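Local coordinates for probable leucine/isoleucine/valine-binding protein (Rhodopirellula baltica, PDB 4KV7) that probably binds leucine, isoleucine, valine or a similar small ligand as a periplasmic solute-binding protein, at residues Phe20-Ala25 / Leu59-Leu64; Pro75-Leu80 / Pro103-Thr108; Leu87-Asn92 / Thr108-Phe113; Phe130-Arg135 / Asn352-Ser357. The protein carries 1 engineered substitution. All coordinates share one frame; numbering follows the deposited sequence. Where two conformers were deposited one is given.

Interaction 1 (Phe20-Ala25 / Leu59-Leu64); sequences FGMSTA and LKLIAL
Five backbone hydrogen bonds join Phe20-Thr24 to Lys60-Leu64 as neighbouring parallel strands of a beta-alpha-beta unit, with helix 31-50 as the crossover between them. Phe20 N donates to Lys60 O at 2.8 Å, and Phe20 O accepts from Ile62 N. Both bonds are nearly straight, about 173° at the hydrogen. The ladder continues through Met22, whose N donates to Ile62 O and whose O accepts from Leu64 N at 2.8 Å. The bond from Met22 N is the most bent, 136° at the hydrogen. Thr24 N then bonds Leu64 O, and the pairing runs on to Asp66. CA-H...O contacts fill in between, such as Gly21 CA to Ile62 O at 3.3 Å.

Side chains of Phe20, Met22, Leu61 and Ala63 share one face of the sheet. Helix 31-50 packs there, with Leu42 on Leu61 and Arg38 on Ala63. Ile62, Ser23 and Leu64 point to the other face, where Ile62 and Leu64 meet helix 70-81. The hydroxyl of Ser23 is held by Asp66 and Asn76. The selenomethionine Met22 starts with CG anti to its N (chi1 177°), then bends at chi3. This brings its methyl CE to within 4.0 Å of Leu61 CD2. At the Phe20 end, Leu59 CD2 meets the edge of the Phe20 ring, near the ring plane, 3.8 Å from CE2.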
loop_
_atom_site.group_PDB
_atom_site.type_symbol
_atom_site.label_atom_id
_atom_site.label_comp_id
_atom_site.label_asym_id
_atom_site.label_seq_id
_atom_site.Cartn_x
_atom_site.Cartn_y
_atom_site.Cartn_z
ATOM N N PHE A 20 12.953 2.581 15.066
ATOM C CA PHE A 20 12.563 2.137 13.737
ATOM C C PHE A 20 12.551 3.330 12.798
ATOM O O PHE A 20 12.238 4.444 13.213
ATOM C CB PHE A 20 11.205 1.444 13.808
ATOM C CG PHE A 20 11.255 0.184 14.606
ATOM C CD1 PHE A 20 11.817 -0.959 14.059
ATOM C CD2 PHE A 20 10.843 0.159 15.928
ATOM C CE1 PHE A 20 11.916 -2.120 14.791
ATOM C CE2 PHE A 20 10.941 -1.005 16.673
ATOM C CZ PHE A 20 11.483 -2.147 16.106
ATOM N N GLY A 21 12.916 3.111 11.539
ATOM C CA GLY A 21 12.977 4.202 10.587
ATOM C C GLY A 21 11.923 4.110 9.505
ATOM O O GLY A 21 11.352 3.048 9.260
HETATM N N MSE A 22 11.672 5.237 8.854
HETATM C CA MSE A 22 10.740 5.317 7.741
HETATM C C MSE A 22 11.151 6.490 6.870
HETATM O O MSE A 22 11.474 7.557 7.391
HETATM C CB MSE A 22 9.320 5.511 8.287
HETATM C CG MSE A 22 8.210 5.687 7.240
HETATM SE SE MSE A 22 6.450 6.217 8.003
HETATM C CE MSE A 22 6.031 4.518 8.845
ATOM N N SER A 23 11.192 6.276 5.555
ATOM C CA SER A 23 11.324 7.367 4.589
ATOM C C SER A 23 10.059 7.333 3.764
ATOM O O SER A 23 9.711 6.291 3.223
ATOM C CB SER A 23 12.539 7.162 3.694
ATOM O OG SER A 23 12.699 8.252 2.803
ATOM N N THR A 24 9.339 8.442 3.685
ATOM C CA THR A 24 8.025 8.384 3.076
ATOM C C THR A 24 7.484 9.747 2.698
ATOM O O THR A 24 8.045 10.775 3.051
ATOM C CB THR A 24 7.049 7.670 4.020
ATOM O OG1 THR A 24 5.989 7.105 3.244
ATOM C CG2 THR A 24 6.493 8.611 5.103
ATOM N N ALA A 25 6.374 9.740 1.974
ATOM C CA ALA A 25 5.755 10.973 1.507
ATOM C C ALA A 25 4.970 11.627 2.641
ATOM O O ALA A 25 3.816 11.273 2.900
ATOM C CB ALA A 25 4.845 10.682 0.323
ATOM N N LEU A 59 9.413 2.264 22.151
ATOM C CA LEU A 59 9.354 2.301 20.702
ATOM C C LEU A 59 9.501 3.731 20.222
ATOM O O LEU A 59 8.913 4.646 20.796
ATOM C CB LEU A 59 8.019 1.743 20.231
ATOM C CG LEU A 59 7.777 0.264 20.518
ATOM C CD1 LEU A 59 6.303 -0.070 20.359
ATOM C CD2 LEU A 59 8.629 -0.606 19.602
ATOM N N LYS A 60 10.285 3.924 19.168
ATOM C CA LYS A 60 10.437 5.246 18.578
ATOM C C LYS A 60 10.482 5.095 17.074
ATOM O O LYS A 60 11.198 4.237 16.554
ATOM C CB LYS A 60 11.724 5.916 19.060
ATOM C CG LYS A 60 11.934 7.320 18.490
ATOM C CD LYS A 60 13.244 7.938 18.978
ATOM C CE LYS A 60 13.444 9.337 18.408
ATOM N NZ LYS A 60 12.473 10.312 18.984
ATOM N N LEU A 61 9.706 5.917 16.378
ATOM C CA LEU A 61 9.739 5.949 14.926
ATOM C C LEU A 61 10.435 7.215 14.460
ATOM O O LEU A 61 10.033 8.321 14.840
ATOM C CB LEU A 61 8.326 5.932 14.358
ATOM C CG LEU A 61 8.234 5.912 12.826
ATOM C CD1 LEU A 61 8.702 4.577 12.263
ATOM C CD2 LEU A 61 6.807 6.202 12.365
ATOM N N ILE A 62 11.494 7.054 13.674
ATOM C CA ILE A 62 12.171 8.184 13.046
ATOM C C ILE A 62 11.679 8.230 11.608
ATOM O O ILE A 62 12.034 7.376 10.786
ATOM C CB ILE A 62 13.692 8.021 13.096
ATOM C CG1 ILE A 62 14.140 7.877 14.552
ATOM C CG2 ILE A 62 14.379 9.202 12.414
ATOM C CD1 ILE A 62 15.606 7.541 14.726
ATOM N N ALA A 63 10.798 9.186 11.321
ATOM C CA ALA A 63 10.142 9.281 10.023
ATOM C C ALA A 63 10.646 10.497 9.262
ATOM O O ALA A 63 10.478 11.633 9.714
ATOM C CB ALA A 63 8.636 9.351 10.198
ATOM N N LEU A 64 11.273 10.246 8.118
ATOM C CA LEU A 64 11.856 11.287 7.289
ATOM C C LEU A 64 11.022 11.428 6.020
ATOM O O LEU A 64 10.573 10.434 5.450
ATOM C CB LEU A 64 13.297 10.924 6.936
ATOM C CG LEU A 64 14.217 10.637 8.130
ATOM C CD1 LEU A 64 15.642 10.347 7.678
ATOM C CD2 LEU A 64 14.197 11.772 9.149
#

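Interaction 2 (Pro75-Leu80 / Pro103-Thr108); sequences PNMHRL and PIAQQT
This is side-chain packing between two helices of one of the two alpha/beta lobes of a periplasmic-binding-protein fold. Helix 70-81 and helix 95-107 run side by side in the same direction. Their local axes are 9.8 Å apart at closest approach and cross at only -20°. The interface is small and rests mainly on Ile104, which fits between Met77 and His78.

CD1 of Ile104 lies over one face of the His78 imidazole, offset toward the rim. It is 3.9 Å from the ring centroid, a CH-pi contact. The two side chains cross at about a right angle. The same methyl also reaches Met77, with Ile104 CD1 3.8 Å from Met77 CB. The other branch of Ile104, CG2, lies 3.9 Å from His78 ND1, so both branches line the ring.

Met77, a selenomethionine, is folded at both chi2 (-69°) and chi3 (-59°). The folded chain carries its methyl across to helix 95-107, where CE sits 4.1 Å from Ala105 CB. Asn92 and Val89 also pack on Met77, so its side chain lies between this helix pair and the sheet. His78 and Gln107 lie at the exposed side of the contact. There Gln107 NE2 comes to the edge of the imidazole, near its plane, 4.0 Å from His78 CE1.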
loop_
_atom_site.group_PDB
_atom_site.type_symbol
_atom_site.label_atom_id
_atom_site.label_comp_id
_atom_site.label_asym_id
_atom_site.label_seq_id
_atom_site.Cartn_x
_atom_site.Cartn_y
_atom_site.Cartn_z
ATOM N N PRO A 75 19.261 9.776 0.419
ATOM C CA PRO A 75 19.942 10.301 1.611
ATOM C C PRO A 75 19.190 9.989 2.910
ATOM O O PRO A 75 19.831 9.787 3.940
ATOM C CB PRO A 75 20.013 11.816 1.353
ATOM C CG PRO A 75 18.986 12.087 0.302
ATOM C CD PRO A 75 18.900 10.846 -0.528
ATOM N N ASN A 76 17.863 9.927 2.866
ATOM C CA ASN A 76 17.107 9.565 4.060
ATOM C C ASN A 76 17.494 8.170 4.544
ATOM O O ASN A 76 17.685 7.951 5.736
ATOM C CB ASN A 76 15.604 9.577 3.781
ATOM C CG ASN A 76 15.019 10.971 3.680
ATOM O OD1 ASN A 76 15.702 11.961 3.878
ATOM N ND2 ASN A 76 13.730 11.046 3.378
HETATM N N MSE A 77 17.609 7.229 3.610
HETATM C CA MSE A 77 17.925 5.849 3.957
HETATM C C MSE A 77 19.340 5.725 4.506
HETATM O O MSE A 77 19.590 4.942 5.421
HETATM C CB MSE A 77 17.728 4.926 2.759
HETATM C CG MSE A 77 16.251 4.717 2.401
HETATM SE SE MSE A 77 15.271 3.683 3.738
HETATM C CE MSE A 77 16.403 2.064 3.640
ATOM N N HIS A 78 20.270 6.491 3.948
ATOM C CA HIS A 78 21.622 6.495 4.484
ATOM C C HIS A 78 21.619 7.000 5.927
ATOM O O HIS A 78 22.272 6.419 6.786
ATOM C CB HIS A 78 22.566 7.314 3.600
ATOM C CG HIS A 78 22.949 6.615 2.332
ATOM N ND1 HIS A 78 23.635 5.419 2.325
ATOM C CD2 HIS A 78 22.734 6.932 1.034
ATOM C CE1 HIS A 78 23.829 5.032 1.076
ATOM N NE2 HIS A 78 23.299 5.937 0.273
ATOM N N ARG A 79 20.858 8.055 6.199
ATOM C CA ARG A 79 20.797 8.590 7.555
ATOM C C ARG A 79 20.144 7.603 8.523
ATOM O O ARG A 79 20.629 7.412 9.641
ATOM C CB ARG A 79 20.083 9.951 7.585
ATOM C CG ARG A 79 20.845 11.070 6.875
ATOM C CD ARG A 79 20.627 12.441 7.521
ATOM N NE ARG A 79 19.211 12.800 7.612
ATOM C CZ ARG A 79 18.515 13.374 6.636
ATOM N NH1 ARG A 79 19.096 13.647 5.473
ATOM N NH2 ARG A 79 17.234 13.666 6.817
ATOM N N LEU A 80 19.063 6.962 8.092
ATOM C CA LEU A 80 18.354 6.018 8.949
ATOM C C LEU A 80 19.224 4.816 9.301
ATOM O O LEU A 80 19.239 4.368 10.448
ATOM C CB LEU A 80 17.055 5.546 8.285
ATOM C CG LEU A 80 15.969 6.613 8.155
ATOM C CD1 LEU A 80 14.863 6.106 7.251
ATOM C CD2 LEU A 80 15.430 6.982 9.523
ATOM N N PRO A 103 18.547 -1.374 -1.928
ATOM C CA PRO A 103 19.978 -1.705 -1.883
ATOM C C PRO A 103 20.676 -1.171 -0.632
ATOM O O PRO A 103 21.640 -1.773 -0.164
ATOM C CB PRO A 103 20.534 -1.024 -3.136
ATOM C CG PRO A 103 19.367 -0.966 -4.072
ATOM C CD PRO A 103 18.173 -0.730 -3.205
ATOM N N ILE A 104 20.197 -0.052 -0.103
ATOM C CA ILE A 104 20.785 0.528 1.098
ATOM C C ILE A 104 20.431 -0.324 2.320
ATOM O O ILE A 104 21.284 -0.597 3.163
ATOM C CB ILE A 104 20.354 1.999 1.267
ATOM C CG1 ILE A 104 20.822 2.810 0.053
ATOM C CG2 ILE A 104 20.931 2.577 2.550
ATOM C CD1 ILE A 104 20.199 4.190 -0.072
ATOM N N ALA A 105 19.183 -0.773 2.398
ATOM C CA ALA A 105 18.774 -1.696 3.453
ATOM C C ALA A 105 19.566 -2.998 3.367
ATOM O O ALA A 105 20.053 -3.503 4.381
ATOM C CB ALA A 105 17.280 -1.963 3.385
ATOM N N GLN A 106 19.719 -3.531 2.159
ATOM C CA GLN A 106 20.455 -4.776 1.972
ATOM C C GLN A 106 21.912 -4.668 2.396
ATOM O O GLN A 106 22.427 -5.536 3.102
ATOM C CB GLN A 106 20.371 -5.232 0.520
ATOM C CG GLN A 106 18.997 -5.726 0.130
ATOM C CD GLN A 106 18.885 -5.981 -1.350
ATOM O OE1 GLN A 106 19.657 -5.449 -2.144
ATOM N NE2 GLN A 106 17.921 -6.792 -1.733
ATOM N N GLN A 107 22.584 -3.598 1.977
ATOM C CA GLN A 107 24.003 -3.463 2.284
ATOM C C GLN A 107 24.260 -3.247 3.771
ATOM O O GLN A 107 25.321 -3.599 4.272
ATOM C CB GLN A 107 24.690 -2.407 1.407
ATOM C CG GLN A 107 24.184 -0.987 1.526
ATOM C CD GLN A 107 24.481 -0.176 0.270
ATOM O OE1 GLN A 107 24.672 -0.736 -0.811
ATOM N NE2 GLN A 107 24.522 1.146 0.408
ATOM N N THR A 108 23.272 -2.709 4.478
ATOM C CA THR A 108 23.399 -2.514 5.917
ATOM C C THR A 108 22.707 -3.620 6.712
ATOM O O THR A 108 22.667 -3.571 7.944
ATOM C CB THR A 108 22.845 -1.150 6.359
ATOM O OG1 THR A 108 21.463 -1.054 5.994
ATOM C CG2 THR A 108 23.622 -0.018 5.700
#

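Interaction 3 (Leu87-Asn92 / Thr108-Phe113); sequences LAVVGN and TKTPFF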
loop_
_atom_site.group_PDB
_atom_site.type_symbol
_atom_site.label_atom_id
_atom_site.label_comp_id
_atom_site.label_asym_id
_atom_site.label_seq_id
_atom_site.Cartn_x
_atom_site.Cartn_y
_atom_site.Cartn_z
ATOM N N LEU A 87 16.630 -0.217 13.707
ATOM C CA LEU A 87 16.552 -1.675 13.765
ATOM C C LEU A 87 15.860 -2.277 12.544
ATOM O O LEU A 87 16.102 -3.442 12.195
ATOM C CB LEU A 87 15.831 -2.110 15.043
ATOM C CG LEU A 87 16.454 -1.611 16.348
ATOM C CD1 LEU A 87 15.562 -1.943 17.535
ATOM C CD2 LEU A 87 17.860 -2.170 16.546
ATOM N N ALA A 88 14.996 -1.484 11.916
ATOM C CA ALA A 88 14.270 -1.871 10.714
ATOM C C ALA A 88 13.725 -0.600 10.086
ATOM O O ALA A 88 13.541 0.407 10.782
ATOM C CB ALA A 88 13.127 -2.828 11.044
ATOM N N VAL A 89 13.476 -0.645 8.779
ATOM C CA VAL A 89 12.850 0.444 8.045
ATOM C C VAL A 89 11.465 -0.067 7.686
ATOM O O VAL A 89 11.318 -1.094 7.006
ATOM C CB VAL A 89 13.657 0.826 6.796
ATOM C CG1 VAL A 89 12.879 1.810 5.942
ATOM C CG2 VAL A 89 15.009 1.437 7.201
ATOM N N VAL A 90 10.445 0.639 8.158
ATOM C CA VAL A 90 9.089 0.100 8.166
ATOM C C VAL A 90 8.097 1.008 7.456
ATOM O O VAL A 90 8.057 2.224 7.666
ATOM C CB VAL A 90 8.592 -0.185 9.610
ATOM C CG1 VAL A 90 9.564 -1.100 10.331
ATOM C CG2 VAL A 90 8.406 1.100 10.401
ATOM N N GLY A 91 7.297 0.405 6.583
ATOM C CA GLY A 91 6.167 1.091 5.992
ATOM C C GLY A 91 6.415 2.152 4.936
ATOM O O GLY A 91 5.495 2.905 4.632
ATOM N N ASN A 92 7.621 2.221 4.371
ATOM C CA ASN A 92 7.912 3.257 3.373
ATOM C C ASN A 92 6.915 3.205 2.221
ATOM O O ASN A 92 6.618 2.128 1.709
ATOM C CB ASN A 92 9.279 3.042 2.733
ATOM C CG ASN A 92 10.441 3.408 3.629
ATOM O OD1 ASN A 92 10.309 3.652 4.840
ATOM N ND2 ASN A 92 11.622 3.441 3.018
ATOM N N THR A 108 23.272 -2.709 4.478
ATOM C CA THR A 108 23.399 -2.514 5.917
ATOM C C THR A 108 22.707 -3.620 6.712
ATOM O O THR A 108 22.667 -3.571 7.944
ATOM C CB THR A 108 22.845 -1.150 6.359
ATOM O OG1 THR A 108 21.463 -1.054 5.994
ATOM C CG2 THR A 108 23.622 -0.018 5.700
ATOM N N LYS A 109 22.176 -4.610 5.997
ATOM C CA LYS A 109 21.483 -5.750 6.605
ATOM C C LYS A 109 20.327 -5.304 7.505
ATOM O O LYS A 109 20.102 -5.861 8.580
ATOM C CB LYS A 109 22.475 -6.657 7.343
ATOM C CG LYS A 109 23.549 -7.200 6.423
ATOM C CD LYS A 109 24.430 -8.218 7.119
ATOM C CE LYS A 109 25.539 -8.706 6.191
ATOM N NZ LYS A 109 25.009 -9.493 5.043
ATOM N N THR A 110 19.603 -4.293 7.046
ATOM C CA THR A 110 18.494 -3.725 7.799
ATOM C C THR A 110 17.181 -4.251 7.235
ATOM O O THR A 110 16.905 -4.057 6.053
ATOM C CB THR A 110 18.478 -2.188 7.673
ATOM O OG1 THR A 110 19.737 -1.644 8.094
ATOM C CG2 THR A 110 17.364 -1.582 8.513
ATOM N N PRO A 111 16.348 -4.901 8.069
ATOM C CA PRO A 111 15.043 -5.362 7.572
ATOM C C PRO A 111 14.229 -4.209 6.996
ATOM O O PRO A 111 14.190 -3.116 7.568
ATOM C CB PRO A 111 14.374 -5.934 8.824
ATOM C CG PRO A 111 15.514 -6.359 9.693
ATOM C CD PRO A 111 16.605 -5.343 9.452
ATOM N N PHE A 112 13.597 -4.468 5.854
ATOM C CA PHE A 112 12.801 -3.496 5.126
ATOM C C PHE A 112 11.390 -4.097 5.125
ATOM O O PHE A 112 11.059 -4.948 4.287
ATOM C CB PHE A 112 13.367 -3.331 3.710
ATOM C CG PHE A 112 12.790 -2.171 2.943
ATOM C CD1 PHE A 112 13.294 -0.888 3.102
ATOM C CD2 PHE A 112 11.750 -2.363 2.050
ATOM C CE1 PHE A 112 12.765 0.175 2.392
ATOM C CE2 PHE A 112 11.223 -1.295 1.332
ATOM C CZ PHE A 112 11.736 -0.034 1.505
ATOM N N PHE A 113 10.581 -3.697 6.106
ATOM C CA PHE A 113 9.373 -4.434 6.462
ATOM C C PHE A 113 8.096 -3.637 6.231
ATOM O O PHE A 113 7.987 -2.480 6.649
ATOM C CB PHE A 113 9.424 -4.885 7.931
ATOM C CG PHE A 113 8.151 -5.540 8.390
ATOM C CD1 PHE A 113 7.745 -6.732 7.815
ATOM C CD2 PHE A 113 7.340 -4.960 9.359
ATOM C CE1 PHE A 113 6.561 -7.334 8.189
ATOM C CE2 PHE A 113 6.160 -5.562 9.744
ATOM C CZ PHE A 113 5.764 -6.748 9.159
#
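A beta-alpha-beta unit with helix 95-107 as its crossover brings Val89-Val90 and Phe112-Phe113 together as short parallel strands. Val89 bonds to the neighbouring strand through both its backbone N and its O. Its N donates to Pro111 O at 2.8 Å, and its O accepts from Phe113 N at 2.9 Å. Gly91 N then donates to Phe113 O at 3.0 Å, at the turn where Gly91 has positive phi. Leu87 O, by contrast, is buried against Pro111 CD without any polar partner.

Val89 and Phe112 share a face. The Phe112 ring lies with CG anti to the backbone N (chi1 -169°), which brings CE1 within 3.9 Å of Val89 CG1. Asn92 ND2 approaches the same ring atom, Phe112 CE1, at 3.5 Å, with the amide and ring planes 84° apart. The other end of that amide, Asn92 OD1, accepts from Ser23 N. Replacing Phe112 with an alanine would probably open a gap beside Val89 CG1 and take away the ring against which Asn92 ND2 rests.

Met77 of helix 70-81 packs on Val89 and Asn92. On the other face, Val90 and Phe113 meet helix 301-319. Strand 16-24 borders Val90 through Gly21, and strand 131-132 lies beyond Phe112.

Interaction 4 (Phe130-Arg135 / Asn352-Ser357); sequences FVINYR and NDHQAS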
loop_
_atom_site.group_PDB
_atom_site.type_symbol
_atom_site.label_atom_id
_atom_site.label_comp_id
_atom_site.label_asym_id
_atom_site.label_seq_id
_atom_site.Cartn_x
_atom_site.Cartn_y
_atom_site.Cartn_z
ATOM N N PHE A 130 16.264 -9.168 2.799
ATOM C CA PHE A 130 15.846 -8.317 3.918
ATOM C C PHE A 130 14.495 -7.659 3.718
ATOM O O PHE A 130 13.996 -6.961 4.599
ATOM C CB PHE A 130 16.913 -7.272 4.227
ATOM C CG PHE A 130 18.128 -7.864 4.847
ATOM C CD1 PHE A 130 18.133 -8.188 6.192
ATOM C CD2 PHE A 130 19.254 -8.131 4.089
ATOM C CE1 PHE A 130 19.237 -8.759 6.777
ATOM C CE2 PHE A 130 20.365 -8.708 4.667
ATOM C CZ PHE A 130 20.350 -9.022 6.012
ATOM N N VAL A 131 13.886 -7.905 2.569
ATOM C CA VAL A 131 12.592 -7.317 2.260
ATOM C C VAL A 131 11.471 -8.284 2.633
ATOM O O VAL A 131 11.340 -9.371 2.038
ATOM C CB VAL A 131 12.489 -6.924 0.778
ATOM C CG1 VAL A 131 11.128 -6.317 0.478
ATOM C CG2 VAL A 131 13.599 -5.953 0.407
ATOM N N ILE A 132 10.666 -7.895 3.617
ATOM C CA ILE A 132 9.595 -8.734 4.136
ATOM C C ILE A 132 8.308 -7.932 4.083
ATOM O O ILE A 132 8.247 -6.804 4.574
ATOM C CB ILE A 132 9.893 -9.206 5.566
ATOM C CG1 ILE A 132 11.201 -10.003 5.579
ATOM C CG2 ILE A 132 8.748 -10.044 6.107
ATOM C CD1 ILE A 132 11.568 -10.588 6.928
ATOM N N ASN A 133 7.294 -8.512 3.450
ATOM C CA ASN A 133 6.066 -7.808 3.113
ATOM C C ASN A 133 4.859 -8.339 3.863
ATOM O O ASN A 133 4.762 -9.536 4.129
ATOM C CB ASN A 133 5.803 -7.941 1.612
ATOM C CG ASN A 133 6.979 -7.479 0.784
ATOM O OD1 ASN A 133 7.342 -6.301 0.814
ATOM N ND2 ASN A 133 7.579 -8.399 0.026
ATOM N N TYR A 134 3.935 -7.437 4.190
ATOM C CA TYR A 134 2.597 -7.816 4.631
ATOM C C TYR A 134 1.647 -8.024 3.438
ATOM O O TYR A 134 1.006 -9.064 3.314
ATOM C CB TYR A 134 1.992 -6.774 5.618
ATOM C CG TYR A 134 0.482 -6.844 5.579
ATOM C CD1 TYR A 134 -0.187 -7.943 6.096
ATOM C CD2 TYR A 134 -0.268 -5.858 4.952
ATOM C CE1 TYR A 134 -1.566 -8.065 5.996
ATOM C CE2 TYR A 134 -1.646 -5.966 4.845
ATOM C CZ TYR A 134 -2.291 -7.073 5.368
ATOM O OH TYR A 134 -3.662 -7.219 5.267
ATOM N N ARG A 135 1.547 -7.013 2.583
ATOM C CA ARG A 135 0.418 -6.889 1.660
ATOM C C ARG A 135 0.522 -7.722 0.397
ATOM O O ARG A 135 1.605 -8.025 -0.097
ATOM C CB ARG A 135 0.207 -5.424 1.267
ATOM C CG ARG A 135 1.441 -4.763 0.649
ATOM C CD ARG A 135 1.108 -3.776 -0.467
ATOM N NE ARG A 135 0.404 -2.601 0.039
ATOM C CZ ARG A 135 -0.212 -1.705 -0.718
ATOM N NH1 ARG A 135 -0.849 -0.695 -0.147
ATOM N NH2 ARG A 135 -0.203 -1.819 -2.040
ATOM N N ASN A 352 11.471 -18.679 3.486
ATOM C CA ASN A 352 11.233 -18.689 2.047
ATOM C C ASN A 352 9.868 -18.128 1.666
ATOM O O ASN A 352 9.354 -18.393 0.575
ATOM C CB ASN A 352 11.338 -20.118 1.510
ATOM C CG ASN A 352 12.567 -20.839 2.018
ATOM O OD1 ASN A 352 13.690 -20.464 1.696
ATOM N ND2 ASN A 352 12.361 -21.884 2.814
ATOM N N ASP A 353 9.281 -17.353 2.567
ATOM C CA ASP A 353 7.954 -16.810 2.340
ATOM C C ASP A 353 7.919 -15.408 2.923
ATOM O O ASP A 353 7.722 -15.222 4.132
ATOM C CB ASP A 353 6.894 -17.699 2.997
ATOM C CG ASP A 353 5.482 -17.195 2.765
ATOM O OD1 ASP A 353 5.306 -16.167 2.079
ATOM O OD2 ASP A 353 4.539 -17.829 3.278
ATOM N N HIS A 354 8.114 -14.425 2.054
ATOM C CA HIS A 354 8.252 -13.048 2.508
ATOM C C HIS A 354 7.066 -12.152 2.179
ATOM O O HIS A 354 7.196 -10.926 2.167
ATOM C CB HIS A 354 9.553 -12.443 1.984
ATOM C CG HIS A 354 10.762 -12.873 2.750
ATOM N ND1 HIS A 354 12.027 -12.415 2.454
ATOM C CD2 HIS A 354 10.899 -13.700 3.812
ATOM C CE1 HIS A 354 12.894 -12.956 3.291
ATOM N NE2 HIS A 354 12.236 -13.736 4.128
ATOM N N GLN A 355 5.906 -12.744 1.941
ATOM C CA GLN A 355 4.684 -11.967 1.776
ATOM C C GLN A 355 3.594 -12.600 2.625
ATOM O O GLN A 355 3.199 -13.746 2.396
ATOM C CB GLN A 355 4.259 -11.871 0.312
ATOM C CG GLN A 355 3.052 -10.963 0.107
ATOM C CD GLN A 355 2.601 -10.939 -1.328
ATOM O OE1 GLN A 355 3.351 -10.514 -2.217
ATOM N NE2 GLN A 355 1.391 -11.410 -1.576
ATOM N N ALA A 356 3.119 -11.865 3.619
ATOM C CA ALA A 356 2.258 -12.451 4.636
ATOM C C ALA A 356 0.865 -12.792 4.121
ATOM O O ALA A 356 0.278 -13.788 4.538
ATOM C CB ALA A 356 2.168 -11.532 5.836
ATOM N N SER A 357 0.344 -11.944 3.234
ATOM C CA SER A 357 -1.034 -12.019 2.756
ATOM C C SER A 357 -1.088 -11.940 1.236
ATOM O O SER A 357 -0.347 -11.156 0.646
ATOM C CB SER A 357 -1.819 -10.841 3.352
ATOM O OG SER A 357 -3.099 -10.707 2.757
HETATM O O HOH W 1 -4.497 -10.117 5.144
#
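His354 O is gripped by two nitrogens of Asn133. Asn133 N donates to His354 O at 2.7 Å, and Asn133 ND2 adds a weak bond to His354 O at 3.3 Å. Asn133 ND2 also bonds to Leu122 O. Here the loop 352-357 runs alongside the end of strand 131-132 in the same direction, with a single beta bridge between Asn133 and Gln355. It thus joins a distant part of the chain to the edge of a parallel sheet in this periplasmic-binding-protein fold.

Asn133 O accepts from Ala356 N at 2.9 Å, and Tyr134 O accepts from Ser357 N. Gln355 NE2 turns back along its own segment to bond Ser357 O at 2.8 Å, and it also bonds Glu140. Its flank, CG and CD, lies against Arg135 O. The Arg135 guanidinium turns to other partners: a salt bridge to Glu305 and a cation-pi contact with Phe116.

Ile132 CG1 stands over the centre of the His354 ring, 3.9 Å from the centroid and only 3° off the ring normal. His354 CG lies beside the backbone N (chi1 -78°), which sets this face under Ile132. His354 NE2 is bonded to Glu334. An alanine in place of His354 would probably uncover Ile132 CG1 and leave Glu334 without this partner.

Near the end of the contact, Ser357 CB lies 3.8 Å from Tyr134 CE1. Tyr134 OH also bonds Val272 O, and Ser357 OG bonds Lys359 N. One water donates to both Tyr134 OH and Ser357 OG, at 3.0 Å and 2.8 Å.

How the interactions relate
From the N terminus, interaction 1 closes first, bringing strand 57-65 back beside strand 16-24 after helix 31-50. The chain then enters helix 70-81, which opens interaction 2. Interaction 3 opens at 87-92, before helix 95-107 completes interaction 2, so these two cross, and they share Thr108. Interaction 3 closes at strand 112-113, and interaction 4 opens with the next strand, 131-132. It closes only after more than 200 residues. Gly21 O to Val90 N joins interactions 1 and 3, while Ala105 O to Thr110 N joins 2 and 3. Phe112 bonds to Phe130 and Ile132, carrying the parallel strand order on from interaction 3 to interaction 4.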